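Local coordinates for alpha-L-rhamnosidase (Aspergillus terreus, PDB 6GSZ), which probably hydrolyses terminal non-reducing alpha-L-rhamnose residues in alpha-L-rhamnosides and binds calcium ions, at residues 451-454 against 458-461. Sequence-based numbering, arbitrary orientation.
With BGC (beta-D-glucopyranose), chain B.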
loop_
_atom_site.group_PDB
_atom_site.type_symbol
_atom_site.label_atom_id
_atom_site.label_comp_id
_atom_site.label_asym_id
_atom_site.label_seq_id
_atom_site.Cartn_x
_atom_site.Cartn_y
_atom_site.Cartn_z
ATOM N N ARG A 451 -1.108 5.532 4.673
ATOM C CA ARG A 451 -1.955 6.174 3.664
ATOM C C ARG A 451 -1.123 6.961 2.638
ATOM O O ARG A 451 -1.409 6.916 1.432
ATOM C CB ARG A 451 -2.940 7.127 4.336
ATOM C CG ARG A 451 -4.023 6.428 5.128
ATOM C CD ARG A 451 -4.781 7.402 6.002
ATOM N NE ARG A 451 -5.897 6.773 6.662
ATOM C CZ ARG A 451 -6.654 7.363 7.601
ATOM N NH1 ARG A 451 -6.278 8.527 8.135
ATOM N NH2 ARG A 451 -7.748 6.742 8.025
ATOM N N GLY A 452 -0.063 7.634 3.086
ATOM C CA GLY A 452 0.654 8.456 2.187
ATOM C C GLY A 452 1.473 7.672 1.157
ATOM O O GLY A 452 1.801 8.192 0.075
ATOM N N ASN A 453 1.851 6.449 1.527
ATOM C CA ASN A 453 2.815 5.654 0.812
ATOM C C ASN A 453 2.248 4.352 0.222
ATOM O O ASN A 453 3.019 3.569 -0.365
ATOM C CB ASN A 453 4.002 5.363 1.701
ATOM C CG ASN A 453 4.849 6.590 1.932
ATOM O OD1 ASN A 453 5.493 7.074 0.980
ATOM N ND2 ASN A 453 4.857 7.121 3.157
ATOM N N PHE A 454 0.933 4.148 0.274
ATOM C CA PHE A 454 0.288 3.074 -0.490
ATOM C C PHE A 454 -0.452 3.765 -1.631
ATOM O O PHE A 454 -1.623 4.072 -1.533
ATOM C CB PHE A 454 -0.579 2.204 0.425
ATOM C CG PHE A 454 0.175 1.085 1.110
ATOM C CD1 PHE A 454 1.216 1.336 1.999
ATOM C CD2 PHE A 454 -0.082 -0.226 0.745
ATOM C CE1 PHE A 454 1.904 0.281 2.599
ATOM C CE2 PHE A 454 0.626 -1.264 1.342
ATOM C CZ PHE A 454 1.641 -0.996 2.206
ATOM N N PRO A 458 3.959 0.514 -3.105
ATOM C CA PRO A 458 4.396 0.900 -1.777
ATOM C C PRO A 458 5.662 1.744 -1.884
ATOM O O PRO A 458 6.747 1.225 -2.155
ATOM C CB PRO A 458 4.631 -0.444 -1.080
ATOM C CG PRO A 458 5.013 -1.383 -2.224
ATOM C CD PRO A 458 4.371 -0.831 -3.475
ATOM N N THR A 459 5.479 3.028 -1.667
ATOM C CA THR A 459 6.553 3.997 -1.871
ATOM C C THR A 459 7.363 4.229 -0.591
ATOM O O THR A 459 6.852 4.070 0.514
ATOM C CB THR A 459 6.063 5.365 -2.366
ATOM O OG1 THR A 459 5.116 5.930 -1.468
ATOM C CG2 THR A 459 5.409 5.313 -3.726
ATOM N N ASP A 460 8.646 4.574 -0.759
ATOM C CA ASP A 460 9.443 5.011 0.338
ATOM C C ASP A 460 8.923 6.318 0.944
ATOM O O ASP A 460 8.882 6.499 2.155
ATOM C CB ASP A 460 10.913 5.191 -0.026
ATOM C CG ASP A 460 11.218 6.219 -1.120
ATOM O OD1 ASP A 460 10.448 6.319 -2.106
ATOM O OD2 ASP A 460 12.260 6.905 -0.946
ATOM N N CYS A 461 8.587 7.274 0.060
ATOM C CA CYS A 461 8.093 8.564 0.504
ATOM C C CYS A 461 7.233 9.189 -0.595
ATOM O O CYS A 461 7.236 8.698 -1.706
ATOM C CB CYS A 461 9.225 9.519 0.890
ATOM S SG CYS A 461 10.417 9.852 -0.433
HETATM C C2 BGC B . 14.546 4.210 1.122
HETATM C C3 BGC B . 15.653 3.255 1.469
HETATM C C4 BGC B . 16.892 3.286 0.603
HETATM C C5 BGC B . 17.253 4.689 0.527
HETATM C C6 BGC B . 18.525 4.722 -0.297
HETATM C C1 BGC B . 15.118 5.601 0.906
HETATM O O1 BGC B . 14.045 6.501 0.714
HETATM O O2 BGC B . 13.763 4.489 2.259
HETATM O O3 BGC B . 15.193 2.031 1.241
HETATM O O4 BGC B . 18.014 2.473 1.021
HETATM O O5 BGC B . 16.219 5.581 -0.003
HETATM O O6 BGC B . 18.863 6.091 -0.539
HETATM O O HOH W 1 3.484 8.021 -2.358
#
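In the six-hairpin glycosidase domain, the C-terminal end of helix 437-453 is tied to the loop that leads into the sugar pocket, and N453 and T459 make the junction. The chain turns back after the helix, and the backbone N of T459 donates to N453 O at 2.8 Å. P458 CA adds a CA-H...O contact to N453 O at 3.3 Å. The side chains of N453 and T459 cross at about a right angle: T459 OG1 gives its proton to an in-plane lone pair of N453 OD1, 2.7 Å away. With chi1 57°, OG1 sits between the backbone N and carbonyl carbon of T459, turned to the helix end. This buried hydroxyl also receives a hydrogen bond from a water that donates to G452 O as well, bridging the loop to the last turn of the helix. N453 ND2 is held by S449 O and N760 O, which fixes the amide's rotation and presents OD1 to the loop. P458 CB lies over one face of the F454 ring, 4.5 Å from F454 CZ, while F490 stacks with that ring. One residue beyond T459, the CB of D460 is directed away from 451-454, and its carboxylate belongs to the glucose pocket; L468 N holds D460 OD1, and D460 OD2 accepts a very short 2.5 Å hydrogen bond from O1 of the bound glucose.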